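Local coordinates for protein putative isomerase (Sinorhizobium meliloti, PDB 2PPG) that is a putative isomerase of the mandelate racemase/muconate lactonizing enzyme family, with the enolase-superfamily pairing of an N-terminal domain and a TIM-barrel-like domain, at residues Y159-P164 with S185-S190; L174-Q179 with R205-P210; A189-D194 with D217-H222; R213-M218 with L239-A244; S262-V267 with A285-Q290. One frame throughout, in Å; residues are numbered along the deposited sequence.

Contact 1: Y159-P164 with S185-S190; sequences YISGLP and SFKFAS
Tyr159 meets the neighbouring strand along its whole length. Near the backbone its CB packs on Ser185 CB at 3.3 Å; chi1 of 70° sets CG between the backbone N and the carbonyl carbon, and the ring runs obliquely across Lys187, with CE1 3.6 Å from Lys187 CB. At the far end the phenol OH accepts a hydrogen bond from Lys187 NZ (3.1 Å). The lysine gets there with a chain that is straight as far as CD and bends at chi3 (81°). Ile160 makes the parallel ladder: its N bonds to Ser185 O, and its O takes Lys187 N at 2.8 Å. On the face shared with Phe186, Ile160 CB rests 3.7 Å from Phe186 CD1, the two side chains lying side by side and pointing the same way. Ser161 returns to the Lys187 face, OG 3.6 Å from Lys187 CE, and is hydrogen-bonded to Glu344. Gly162 N closes the ladder on Lys187 O (3.0 Å), and Leu163 only brushes Phe188. The two faces therefore differ: one is apolar, while on the other the buried Lys187 ammonium is gripped by Tyr159 OH and by salt bridges to Glu243 and Glu344, which should hold it firmly.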
# COMPACT_ATOMS: atom_id res chain seq x y z
N TYR A 159 -37.50 -5.55 -9.99
CA TYR A 159 -37.80 -4.21 -9.49
C TYR A 159 -38.22 -3.32 -10.64
O TYR A 159 -37.71 -3.44 -11.75
CB TYR A 159 -36.64 -3.59 -8.71
CG TYR A 159 -35.42 -3.21 -9.51
CD1 TYR A 159 -35.35 -1.98 -10.16
CD2 TYR A 159 -34.31 -4.04 -9.56
CE1 TYR A 159 -34.25 -1.60 -10.87
CE2 TYR A 159 -33.19 -3.67 -10.26
CZ TYR A 159 -33.16 -2.44 -10.92
OH TYR A 159 -32.05 -2.04 -11.63
N ILE A 160 -39.17 -2.44 -10.34
CA ILE A 160 -39.69 -1.46 -11.28
C ILE A 160 -38.64 -0.40 -11.56
O ILE A 160 -38.15 0.26 -10.65
CB ILE A 160 -40.94 -0.77 -10.72
CG1 ILE A 160 -42.06 -1.79 -10.54
CG2 ILE A 160 -41.39 0.36 -11.64
CD1 ILE A 160 -42.64 -2.23 -11.86
N SER A 161 -38.31 -0.25 -12.84
CA SER A 161 -37.29 0.69 -13.27
C SER A 161 -37.95 1.71 -14.16
O SER A 161 -38.76 1.36 -15.02
CB SER A 161 -36.23 -0.03 -14.08
OG SER A 161 -35.14 0.83 -14.36
N GLY A 162 -37.61 2.98 -13.95
CA GLY A 162 -38.14 4.06 -14.77
C GLY A 162 -39.59 4.42 -14.53
O GLY A 162 -40.49 3.56 -14.54
N LEU A 163 -39.84 5.70 -14.32
CA LEU A 163 -41.19 6.19 -14.09
C LEU A 163 -41.43 7.35 -15.02
O LEU A 163 -41.17 8.49 -14.65
CB LEU A 163 -41.34 6.66 -12.65
CG LEU A 163 -40.96 5.64 -11.58
CD1 LEU A 163 -40.87 6.31 -10.23
CD2 LEU A 163 -41.97 4.49 -11.57
N PRO A 164 -41.90 7.07 -16.25
CA PRO A 164 -42.10 8.13 -17.23
C PRO A 164 -43.39 8.94 -17.00
O PRO A 164 -44.45 8.57 -17.50
CB PRO A 164 -42.17 7.37 -18.57
CG PRO A 164 -42.01 5.89 -18.24
CD PRO A 164 -42.27 5.74 -16.78
N SER A 185 -39.89 -2.94 -5.05
CA SER A 185 -38.55 -2.39 -5.28
C SER A 185 -38.63 -1.46 -6.47
O SER A 185 -39.34 -1.75 -7.45
CB SER A 185 -37.54 -3.50 -5.55
OG SER A 185 -37.28 -4.25 -4.39
N PHE A 186 -37.93 -0.34 -6.40
CA PHE A 186 -38.09 0.73 -7.38
C PHE A 186 -36.76 1.38 -7.69
O PHE A 186 -35.86 1.42 -6.85
CB PHE A 186 -39.11 1.76 -6.88
CG PHE A 186 -40.47 1.16 -6.60
CD1 PHE A 186 -41.44 1.14 -7.58
CD2 PHE A 186 -40.73 0.54 -5.38
CE1 PHE A 186 -42.67 0.52 -7.34
CE2 PHE A 186 -41.94 -0.08 -5.14
CZ PHE A 186 -42.91 -0.09 -6.12
N LYS A 187 -36.62 1.88 -8.92
CA LYS A 187 -35.49 2.72 -9.28
C LYS A 187 -35.97 3.86 -10.17
O LYS A 187 -36.67 3.63 -11.15
CB LYS A 187 -34.42 1.91 -10.01
CG LYS A 187 -33.09 2.63 -10.17
CD LYS A 187 -32.09 1.79 -10.90
CE LYS A 187 -32.31 1.84 -12.40
NZ LYS A 187 -31.60 0.71 -13.04
N PHE A 188 -35.59 5.08 -9.83
CA PHE A 188 -35.86 6.22 -10.71
C PHE A 188 -34.56 6.74 -11.30
O PHE A 188 -33.51 6.67 -10.67
CB PHE A 188 -36.55 7.34 -9.94
CG PHE A 188 -35.69 7.99 -8.90
CD1 PHE A 188 -35.00 9.17 -9.17
CD2 PHE A 188 -35.58 7.45 -7.64
CE1 PHE A 188 -34.21 9.79 -8.22
CE2 PHE A 188 -34.80 8.07 -6.68
CZ PHE A 188 -34.12 9.23 -6.97
N ALA A 189 -34.64 7.27 -12.52
CA ALA A 189 -33.48 7.90 -13.17
C ALA A 189 -33.36 9.35 -12.74
O ALA A 189 -34.35 10.08 -12.73
CB ALA A 189 -33.60 7.81 -14.70
N SER A 190 -32.15 9.78 -12.40
CA SER A 190 -31.90 11.18 -12.03
C SER A 190 -32.01 12.22 -13.16
O SER A 190 -32.31 13.38 -12.88
CB SER A 190 -30.58 11.33 -11.26
OG SER A 190 -29.47 11.17 -12.11

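Contact 2: L174-Q179 with R205-P210; sequences LAAAWQ and RERLGP
Leu208 pushes its branched end between the helix residues Ala175, Ala176 and Gln179, and this is the tight part of the contact. CD1 sits 3.7 Å from Ala175 CB, while CD2 lies at the same distance from Ala176 N, up against the helix backbone. Small alanines on this side of helix 168-180 let the leucine come that close. Gln179 slides past Leu208 in the opposite direction. With CG anti to the backbone N (chi1 -179°) and the chain extended beyond it, the amide is delivered to the end of helix 197-208, where NE2 donates to Leu208 O at 3.0 Å. The bond is nearly straight, lies in the carbonyl plane on a lone pair, and stays in the plane of the amide; Gln179 OE1 meanwhile touches Leu208 CD2 at 3.5 Å. Beneath this patch Phe186 of strand 185-189 packs on both Gln179 and Leu208.

The outer side is looser. Exposed Arg207 lays one guanidinium face on Ala176 CB, 3.5 Å from CZ, while its NE forms a salt bridge to Glu173, just outside segment 174-179. Chemically, then, two adjacent barrel helices are joined by apolar packing on the inside, a guanidinium face laid on a methyl group on the outside, and a single directional amide bond serving a carbonyl of the last helical turn.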
# COMPACT_ATOMS: atom_id res chain seq x y z
N LEU A 174 -47.39 6.64 -10.25
CA LEU A 174 -47.06 5.51 -11.09
C LEU A 174 -46.43 4.42 -10.24
O LEU A 174 -46.85 3.27 -10.29
CB LEU A 174 -46.14 5.90 -12.25
CG LEU A 174 -46.03 4.81 -13.33
CD1 LEU A 174 -47.38 4.16 -13.62
CD2 LEU A 174 -45.42 5.35 -14.62
N ALA A 175 -45.44 4.79 -9.43
CA ALA A 175 -44.85 3.83 -8.50
C ALA A 175 -45.95 3.09 -7.76
O ALA A 175 -45.99 1.86 -7.75
CB ALA A 175 -43.94 4.53 -7.50
N ALA A 176 -46.86 3.87 -7.15
CA ALA A 176 -47.95 3.34 -6.32
C ALA A 176 -48.84 2.33 -7.05
O ALA A 176 -49.33 1.37 -6.44
CB ALA A 176 -48.79 4.49 -5.76
N ALA A 177 -49.04 2.54 -8.35
CA ALA A 177 -49.81 1.63 -9.18
C ALA A 177 -49.13 0.27 -9.29
O ALA A 177 -49.76 -0.77 -9.07
CB ALA A 177 -50.02 2.23 -10.55
N TRP A 178 -47.84 0.29 -9.62
CA TRP A 178 -47.07 -0.94 -9.71
C TRP A 178 -46.87 -1.58 -8.35
O TRP A 178 -46.67 -2.79 -8.25
CB TRP A 178 -45.73 -0.67 -10.38
CG TRP A 178 -45.88 -0.54 -11.84
CD1 TRP A 178 -45.88 0.61 -12.56
CD2 TRP A 178 -46.10 -1.61 -12.77
NE1 TRP A 178 -46.07 0.33 -13.89
CE2 TRP A 178 -46.21 -1.03 -14.04
CE3 TRP A 178 -46.22 -2.99 -12.64
CZ2 TRP A 178 -46.43 -1.78 -15.19
CZ3 TRP A 178 -46.44 -3.74 -13.79
CH2 TRP A 178 -46.54 -3.14 -15.04
N GLN A 179 -46.94 -0.78 -7.30
CA GLN A 179 -46.87 -1.32 -5.95
C GLN A 179 -48.10 -2.19 -5.70
O GLN A 179 -47.98 -3.30 -5.16
CB GLN A 179 -46.78 -0.19 -4.90
CG GLN A 179 -46.69 -0.68 -3.46
CD GLN A 179 -46.56 0.46 -2.45
OE1 GLN A 179 -47.22 1.49 -2.58
NE2 GLN A 179 -45.71 0.28 -1.45
N ARG A 205 -40.60 7.97 -1.01
CA ARG A 205 -40.69 7.45 0.36
C ARG A 205 -42.04 7.79 1.03
O ARG A 205 -42.61 6.97 1.75
CB ARG A 205 -39.53 7.96 1.22
CG ARG A 205 -39.44 7.34 2.63
CD ARG A 205 -39.41 5.81 2.60
NE ARG A 205 -38.22 5.28 1.94
CZ ARG A 205 -38.02 3.99 1.65
NH1 ARG A 205 -38.93 3.08 1.96
NH2 ARG A 205 -36.89 3.62 1.06
N GLU A 206 -42.54 8.99 0.77
CA GLU A 206 -43.80 9.40 1.36
C GLU A 206 -44.92 8.58 0.76
O GLU A 206 -45.71 7.98 1.48
CB GLU A 206 -44.06 10.90 1.16
CG GLU A 206 -45.33 11.42 1.85
CD GLU A 206 -45.28 11.25 3.37
OE1 GLU A 206 -44.27 10.73 3.89
OE2 GLU A 206 -46.26 11.64 4.06
N ARG A 207 -44.96 8.54 -0.57
CA ARG A 207 -46.03 7.85 -1.28
C ARG A 207 -46.05 6.34 -1.06
O ARG A 207 -47.12 5.75 -1.02
CB ARG A 207 -45.97 8.17 -2.78
CG ARG A 207 -47.17 7.67 -3.58
CD ARG A 207 -48.47 8.28 -3.09
NE ARG A 207 -49.66 7.61 -3.61
CZ ARG A 207 -50.12 6.45 -3.17
NH1 ARG A 207 -49.48 5.81 -2.20
NH2 ARG A 207 -51.21 5.90 -3.70
N LEU A 208 -44.89 5.71 -0.92
CA LEU A 208 -44.83 4.25 -0.92
C LEU A 208 -44.73 3.57 0.45
O LEU A 208 -45.02 2.38 0.58
CB LEU A 208 -43.71 3.76 -1.84
CG LEU A 208 -43.75 4.28 -3.28
CD1 LEU A 208 -42.67 3.64 -4.13
CD2 LEU A 208 -45.12 4.04 -3.87
N GLY A 209 -44.30 4.30 1.47
CA GLY A 209 -44.21 3.72 2.80
C GLY A 209 -42.79 3.31 3.16
O GLY A 209 -41.91 3.30 2.30
N PRO A 210 -42.57 2.95 4.43
CA PRO A 210 -41.24 2.66 4.97
C PRO A 210 -40.57 1.34 4.53
O PRO A 210 -39.35 1.23 4.63
CB PRO A 210 -41.47 2.64 6.49
CG PRO A 210 -42.90 3.09 6.69
CD PRO A 210 -43.63 2.79 5.44

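Contact 3: A189-D194 with D217-H222; sequences ASPVAD and DMHWAH
Ser190 and Asp217 carry the backbone bonding here. Ser190 N donates to Asp217 O at 3.0 Å in a nearly straight bond, tilted from the carbonyl plane, just beyond the parallel bridge between Ala189 and Asp217. The same oxygen draws two weak bonds from side chains: Ser190 OG at 3.4 Å, and His219 ND1 at 3.5 Å, for which Asp217 O lies in the plane of the imidazole at its edge. One carbonyl thus takes one good and two weak bonds; the in-plane approach of ND1, with Pro191 over the ring face, is consistent with a set ring orientation. Ser190 OG comes within 3.3 Å of Met218 CA; chi1 of 72° folds it back between the serine's own N and carbonyl carbon, which brings it over that backbone.

Within 217-222, Asp217 OD1 accepts from His219 N (3.2 Å), on the anti side and somewhat out of the carboxylate plane, an Asx turn just after the strand.

The apolar part centres on the imidazole of His219. Pro191 crosses it at about a right angle and sets CG over one face, 3.8 Å from the ring centroid and offset toward the rim, a CH-pi contact. Ala189 CB reaches His219 CE1 at 3.8 Å.

Both segments start on the last residue of neighbouring barrel strands, 185-189 and 213-217, and run on as loops into helices 197-208 and 224-234. Ser190 packs on Val197 of the first helix and Met218 on Ile231 and Met234 of the second, while Trp220 reaches Val113 of a neighbouring subunit.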
# COMPACT_ATOMS: atom_id res chain seq x y z
N ALA A 189 -34.64 7.27 -12.52
CA ALA A 189 -33.48 7.90 -13.17
C ALA A 189 -33.36 9.35 -12.74
O ALA A 189 -34.35 10.08 -12.73
CB ALA A 189 -33.60 7.81 -14.70
N SER A 190 -32.15 9.78 -12.40
CA SER A 190 -31.90 11.18 -12.03
C SER A 190 -32.01 12.22 -13.16
O SER A 190 -32.31 13.38 -12.88
CB SER A 190 -30.58 11.33 -11.26
OG SER A 190 -29.47 11.17 -12.11
N PRO A 191 -31.74 11.84 -14.44
CA PRO A 191 -32.10 12.72 -15.57
C PRO A 191 -33.58 13.11 -15.65
O PRO A 191 -33.97 13.87 -16.54
CB PRO A 191 -31.74 11.88 -16.80
CG PRO A 191 -30.68 10.97 -16.33
CD PRO A 191 -31.03 10.64 -14.91
N VAL A 192 -34.40 12.58 -14.75
CA VAL A 192 -35.83 12.82 -14.79
C VAL A 192 -36.26 13.61 -13.56
O VAL A 192 -37.31 14.26 -13.57
CB VAL A 192 -36.61 11.48 -14.93
CG1 VAL A 192 -37.97 11.54 -14.26
CG2 VAL A 192 -36.73 11.08 -16.40
N ALA A 193 -35.43 13.58 -12.52
CA ALA A 193 -35.75 14.23 -11.25
C ALA A 193 -35.67 15.75 -11.36
O ALA A 193 -34.68 16.36 -10.97
CB ALA A 193 -34.84 13.71 -10.15
N ASP A 194 -36.74 16.35 -11.87
CA ASP A 194 -36.78 17.78 -12.16
C ASP A 194 -36.51 18.65 -10.95
O ASP A 194 -35.74 19.61 -11.04
CB ASP A 194 -38.13 18.16 -12.78
CG ASP A 194 -38.46 17.34 -14.00
OD1 ASP A 194 -37.63 17.31 -14.95
OD2 ASP A 194 -39.54 16.72 -14.02
N ASP A 217 -30.69 5.76 -10.06
CA ASP A 217 -29.74 5.61 -11.15
C ASP A 217 -29.25 7.01 -11.55
O ASP A 217 -29.98 7.78 -12.14
CB ASP A 217 -30.40 4.88 -12.33
CG ASP A 217 -29.46 4.69 -13.53
OD1 ASP A 217 -28.35 5.27 -13.56
OD2 ASP A 217 -29.84 3.94 -14.45
N MSE A 218 -27.99 7.31 -11.24
CA MSE A 218 -27.46 8.66 -11.38
C MSE A 218 -26.81 9.02 -12.72
O MSE A 218 -26.35 10.14 -12.90
CB MSE A 218 -26.48 8.93 -10.27
CG MSE A 218 -27.14 8.96 -8.93
SE MSE A 218 -25.82 8.83 -7.54
CE MSE A 218 -27.03 8.19 -6.17
N HIS A 219 -26.77 8.07 -13.64
CA HIS A 219 -26.32 8.34 -15.01
C HIS A 219 -24.96 9.06 -15.13
O HIS A 219 -24.85 10.06 -15.85
CB HIS A 219 -27.41 9.09 -15.80
CG HIS A 219 -28.48 8.20 -16.35
ND1 HIS A 219 -29.45 7.62 -15.55
CD2 HIS A 219 -28.72 7.77 -17.61
CE1 HIS A 219 -30.24 6.87 -16.30
NE2 HIS A 219 -29.82 6.95 -17.55
N TRP A 220 -23.96 8.56 -14.42
CA TRP A 220 -22.54 8.80 -14.75
C TRP A 220 -21.98 10.23 -14.59
O TRP A 220 -20.96 10.41 -13.95
CB TRP A 220 -22.24 8.32 -16.18
CG TRP A 220 -22.53 6.87 -16.41
CD1 TRP A 220 -21.74 5.81 -16.08
CD2 TRP A 220 -23.69 6.32 -17.06
NE1 TRP A 220 -22.33 4.63 -16.48
CE2 TRP A 220 -23.53 4.92 -17.08
CE3 TRP A 220 -24.84 6.88 -17.63
CZ2 TRP A 220 -24.48 4.06 -17.64
CZ3 TRP A 220 -25.79 6.02 -18.18
CH2 TRP A 220 -25.60 4.63 -18.18
N ALA A 221 -22.63 11.22 -15.20
CA ALA A 221 -22.09 12.59 -15.31
C ALA A 221 -21.93 13.32 -13.97
O ALA A 221 -22.57 14.36 -13.76
CB ALA A 221 -22.94 13.42 -16.26
N HIS A 222 -21.10 12.78 -13.07
CA HIS A 222 -20.79 13.41 -11.78
C HIS A 222 -19.36 13.11 -11.38
O HIS A 222 -18.82 12.05 -11.72
CB HIS A 222 -21.71 12.91 -10.67
CG HIS A 222 -23.17 13.04 -10.97
ND1 HIS A 222 -23.82 14.25 -10.99
CD2 HIS A 222 -24.11 12.10 -11.26
CE1 HIS A 222 -25.10 14.06 -11.27
NE2 HIS A 222 -25.30 12.77 -11.45

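Contact 4: R213-M218 with L239-A244; sequences RIACDM and LWFAEA
Glu243 OE1, in a carboxylate set beside that of Asp217, is gripped by a salt bridge from Lys187 and a hydrogen bond from Gln290. Glu243 OE2 and Asp217 OD2 are only 2.8 Å apart, two acceptors with no hydrogen bond between them. Asp217 and Glu243 are bridge partners, which puts both acids on one face of the sheet; Asp217 CG anti to N (chi1 180°) and the extended Glu243 chain then bring the carboxylates together, their planes 31° apart.

The strands pair in parallel through Cys216 N to Phe241 O, Glu243 N to Cys216 O and Met218 N to Glu243 O, the last at 2.9 Å. Trp240 N also bonds to Ile214 O.

Rings fill the region before the acids. Ala215 CB sits almost exactly over the centre of the Phe241 ring, 3.4 Å from the centroid, and Phe241 puts CD2 over one face of Trp240. On the opposite face of the indole lies Arg213: its guanidinium stacks on it, planes 26° apart and centres 4.1 Å apart, and CD covers the five-membered ring. Arg213 NE bonds to Ser185. On the other side of the sheet Leu239 CD1 meets Cys216 CB at 4.0 Å, and Met218, modelled as selenomethionine, presses CE on Ala242 CB at 3.4 Å.

Strand 213-217, helix 224-234 and strand 241-243 form one beta-alpha-beta unit of the barrel. Acids stand at the carboxyl ends of successive strands, with Glu269 following close to Glu243, an arrangement consistent with the metal site of enolase-superfamily enzymes.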
# COMPACT_ATOMS: atom_id res chain seq x y z
N ARG A 213 -38.15 -0.76 -1.20
CA ARG A 213 -36.77 -0.42 -1.59
C ARG A 213 -36.76 0.52 -2.78
O ARG A 213 -37.52 0.35 -3.74
CB ARG A 213 -35.95 -1.67 -1.90
CG ARG A 213 -35.75 -2.59 -0.72
CD ARG A 213 -34.80 -3.73 -1.05
NE ARG A 213 -35.29 -4.54 -2.16
CZ ARG A 213 -34.67 -5.61 -2.65
NH1 ARG A 213 -33.52 -6.01 -2.12
NH2 ARG A 213 -35.18 -6.28 -3.67
N ILE A 214 -35.90 1.53 -2.69
CA ILE A 214 -35.87 2.62 -3.67
C ILE A 214 -34.43 2.99 -3.98
O ILE A 214 -33.68 3.51 -3.13
CB ILE A 214 -36.60 3.88 -3.15
CG1 ILE A 214 -38.06 3.58 -2.81
CG2 ILE A 214 -36.58 4.96 -4.20
CD1 ILE A 214 -38.75 4.69 -2.05
N ALA A 215 -34.03 2.74 -5.21
CA ALA A 215 -32.69 3.04 -5.64
C ALA A 215 -32.71 4.25 -6.57
O ALA A 215 -33.77 4.68 -7.03
CB ALA A 215 -32.11 1.83 -6.35
N CYS A 216 -31.53 4.80 -6.81
CA CYS A 216 -31.36 5.92 -7.73
C CYS A 216 -30.30 5.65 -8.80
O CYS A 216 -29.15 5.33 -8.49
CB CYS A 216 -30.99 7.17 -6.95
SG CYS A 216 -30.66 8.58 -8.03
N ASP A 217 -30.69 5.76 -10.06
CA ASP A 217 -29.74 5.61 -11.15
C ASP A 217 -29.25 7.01 -11.55
O ASP A 217 -29.98 7.78 -12.14
CB ASP A 217 -30.40 4.88 -12.33
CG ASP A 217 -29.46 4.69 -13.53
OD1 ASP A 217 -28.35 5.27 -13.56
OD2 ASP A 217 -29.84 3.94 -14.45
N MSE A 218 -27.99 7.31 -11.24
CA MSE A 218 -27.46 8.66 -11.38
C MSE A 218 -26.81 9.02 -12.72
O MSE A 218 -26.35 10.14 -12.90
CB MSE A 218 -26.48 8.93 -10.27
CG MSE A 218 -27.14 8.96 -8.93
SE MSE A 218 -25.82 8.83 -7.54
CE MSE A 218 -27.03 8.19 -6.17
N LEU A 239 -32.02 4.90 1.13
CA LEU A 239 -31.53 4.61 -0.23
C LEU A 239 -31.03 3.17 -0.36
O LEU A 239 -30.10 2.76 0.34
CB LEU A 239 -30.47 5.64 -0.67
CG LEU A 239 -29.95 5.67 -2.11
CD1 LEU A 239 -31.03 5.86 -3.19
CD2 LEU A 239 -28.87 6.73 -2.26
N TRP A 240 -31.67 2.42 -1.25
CA TRP A 240 -31.33 1.03 -1.56
C TRP A 240 -29.97 0.94 -2.24
O TRP A 240 -29.05 0.32 -1.71
CB TRP A 240 -32.42 0.44 -2.45
CG TRP A 240 -32.25 -0.98 -2.86
CD1 TRP A 240 -31.50 -1.95 -2.22
CD2 TRP A 240 -32.85 -1.62 -3.99
NE1 TRP A 240 -31.59 -3.14 -2.90
CE2 TRP A 240 -32.42 -2.97 -3.99
CE3 TRP A 240 -33.71 -1.19 -5.01
CZ2 TRP A 240 -32.83 -3.89 -4.97
CZ3 TRP A 240 -34.11 -2.10 -5.98
CH2 TRP A 240 -33.67 -3.43 -5.95
N PHE A 241 -29.83 1.56 -3.41
CA PHE A 241 -28.50 1.64 -4.03
C PHE A 241 -28.28 2.81 -4.98
O PHE A 241 -29.21 3.34 -5.57
CB PHE A 241 -28.12 0.31 -4.69
CG PHE A 241 -28.96 -0.07 -5.89
CD1 PHE A 241 -28.75 0.51 -7.13
CD2 PHE A 241 -29.91 -1.09 -5.78
CE1 PHE A 241 -29.52 0.13 -8.25
CE2 PHE A 241 -30.67 -1.49 -6.89
CZ PHE A 241 -30.48 -0.88 -8.12
N ALA A 242 -27.02 3.23 -5.09
CA ALA A 242 -26.61 4.24 -6.05
C ALA A 242 -26.02 3.56 -7.28
O ALA A 242 -25.08 2.80 -7.18
CB ALA A 242 -25.58 5.15 -5.43
N GLU A 243 -26.60 3.83 -8.44
CA GLU A 243 -26.13 3.25 -9.70
C GLU A 243 -25.41 4.31 -10.53
O GLU A 243 -25.81 5.48 -10.54
CB GLU A 243 -27.31 2.66 -10.48
CG GLU A 243 -27.07 2.45 -11.98
CD GLU A 243 -28.20 1.71 -12.67
OE1 GLU A 243 -29.02 1.09 -11.96
OE2 GLU A 243 -28.26 1.74 -13.92
N ALA A 244 -24.35 3.90 -11.22
CA ALA A 244 -23.55 4.78 -12.08
C ALA A 244 -23.34 6.20 -11.53
O ALA A 244 -23.74 7.15 -12.18
CB ALA A 244 -24.17 4.84 -13.46

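Contact 5: S262-V267 with A285-Q290; sequences STAIAV and ALAIVQ
Val267 and Leu286 meet through matching torsions. Val267 CG2 lies between its backbone N and carbonyl carbon, as does Leu286 CG (chi1 69°), and the two side chains cross at about a right angle, with Val267 CG2 3.8 Å from Leu286 CD1. Gln290 starts with CG beside its N (chi1 -64°) and extends beyond it, which swings the amide over Ala266: OE1 sits 3.4 Å from Ala266 CB. Gln290 NE2 is thereby offered to Glu243.

The backbone ladder is parallel. Ile265 O receives Ile288 N at 3.2 Å and, weakly, Ala287 N at 3.0 Å. Val267 N goes to Ile288 O, and Gln290 N closes on Val267 O at 2.7 Å. Ala266 CB and Ile288 CB pack 3.9 Å apart on the Gln290 side. Near the start of strand 264-267, Ala264 CB touches Ala287 CB at 3.7 Å, and both alanines pack on Ser225 of another neighbouring subunit.

Segment 285-290 comes in steeply, end-to-end directions 66° apart, and the ladder is short, yet the methyl groups along it keep the contact mostly apolar. The amide of Gln290 brings a polar group to the barrel interior, where its bond to Glu243 probably steadies that carboxylate.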
# COMPACT_ATOMS: atom_id res chain seq x y z
N SER A 262 -22.42 4.88 3.29
CA SER A 262 -22.76 3.52 3.69
C SER A 262 -23.59 2.80 2.60
O SER A 262 -23.69 1.58 2.60
CB SER A 262 -23.47 3.50 5.04
OG SER A 262 -24.63 4.30 4.98
N THR A 263 -24.15 3.58 1.68
CA THR A 263 -24.98 3.07 0.60
C THR A 263 -24.22 2.20 -0.39
O THR A 263 -23.09 2.53 -0.82
CB THR A 263 -25.61 4.22 -0.21
OG1 THR A 263 -26.52 4.95 0.62
CG2 THR A 263 -26.36 3.70 -1.44
N ALA A 264 -24.85 1.09 -0.76
CA ALA A 264 -24.31 0.15 -1.71
C ALA A 264 -24.16 0.82 -3.09
O ALA A 264 -25.04 1.54 -3.53
CB ALA A 264 -25.22 -1.03 -1.79
N ILE A 265 -23.02 0.59 -3.74
CA ILE A 265 -22.74 1.23 -5.02
C ILE A 265 -22.85 0.21 -6.14
O ILE A 265 -22.22 -0.85 -6.06
CB ILE A 265 -21.32 1.86 -5.07
CG1 ILE A 265 -21.19 2.98 -4.03
CG2 ILE A 265 -21.01 2.39 -6.46
CD1 ILE A 265 -22.30 3.95 -4.04
N ALA A 266 -23.64 0.53 -7.16
CA ALA A 266 -23.94 -0.42 -8.22
C ALA A 266 -23.44 0.06 -9.56
O ALA A 266 -23.70 1.21 -9.94
CB ALA A 266 -25.43 -0.67 -8.30
N VAL A 267 -22.72 -0.81 -10.27
CA VAL A 267 -22.20 -0.50 -11.60
C VAL A 267 -22.17 -1.76 -12.43
O VAL A 267 -22.36 -2.85 -11.90
CB VAL A 267 -20.76 0.10 -11.54
CG1 VAL A 267 -20.78 1.44 -10.82
CG2 VAL A 267 -19.78 -0.87 -10.86
N ALA A 285 -14.64 -1.02 -5.15
CA ALA A 285 -15.46 0.07 -5.66
C ALA A 285 -16.97 -0.21 -5.80
O ALA A 285 -17.74 0.73 -6.01
CB ALA A 285 -14.86 0.58 -6.98
N LEU A 286 -17.38 -1.47 -5.68
CA LEU A 286 -18.80 -1.81 -5.83
C LEU A 286 -19.31 -2.88 -4.87
O LEU A 286 -18.63 -3.87 -4.64
CB LEU A 286 -19.11 -2.27 -7.26
CG LEU A 286 -18.52 -3.62 -7.70
CD1 LEU A 286 -19.19 -4.14 -8.94
CD2 LEU A 286 -17.03 -3.48 -7.90
N ALA A 287 -20.52 -2.67 -4.37
CA ALA A 287 -21.29 -3.69 -3.66
C ALA A 287 -22.10 -4.58 -4.61
O ALA A 287 -22.34 -5.76 -4.31
CB ALA A 287 -22.22 -3.04 -2.68
N ILE A 288 -22.54 -4.02 -5.75
CA ILE A 288 -23.43 -4.71 -6.68
C ILE A 288 -22.95 -4.61 -8.14
O ILE A 288 -22.58 -3.53 -8.58
CB ILE A 288 -24.84 -4.09 -6.63
CG1 ILE A 288 -25.39 -4.11 -5.19
CG2 ILE A 288 -25.78 -4.81 -7.58
CD1 ILE A 288 -26.61 -3.22 -4.97
N VAL A 289 -22.96 -5.73 -8.87
CA VAL A 289 -22.70 -5.68 -10.34
C VAL A 289 -23.99 -5.75 -11.12
O VAL A 289 -24.86 -6.55 -10.82
CB VAL A 289 -21.87 -6.87 -10.91
CG1 VAL A 289 -20.53 -6.41 -11.33
CG2 VAL A 289 -21.83 -8.04 -9.98
N GLN A 290 -24.08 -4.94 -12.18
CA GLN A 290 -25.28 -4.90 -13.00
C GLN A 290 -25.02 -5.28 -14.44
O GLN A 290 -25.06 -4.42 -15.32
CB GLN A 290 -25.94 -3.53 -12.91
CG GLN A 290 -26.42 -3.23 -11.50
CD GLN A 290 -26.84 -1.80 -11.34
OE1 GLN A 290 -26.07 -0.88 -11.62
NE2 GLN A 290 -28.08 -1.60 -10.87

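In the fold
Contacts 1, 4 and 5 are parallel strand pairings in one curved sheet. Contacts 1 and 4 have centres about 9 Å apart and are joined through Phe186 N to Arg213 O (2.8 Å); contacts 4 and 5, with centres equally far apart, are joined through Ala242 O to Ala266 N (2.7 Å). Glu243 of contact 4 draws them together inside the barrel, meeting Lys187 of contact 1 and Gln290 of contact 5. Contact 3 continues past the strand ends, sharing Ala189 and Ser190 with contact 1, and Asp217 and Met218 with contact 4. Contact 2 lies outside, away from the presumed active-site acids, its centre about 20 Å from that of contact 3, with Phe186 linking its helices to contact 1.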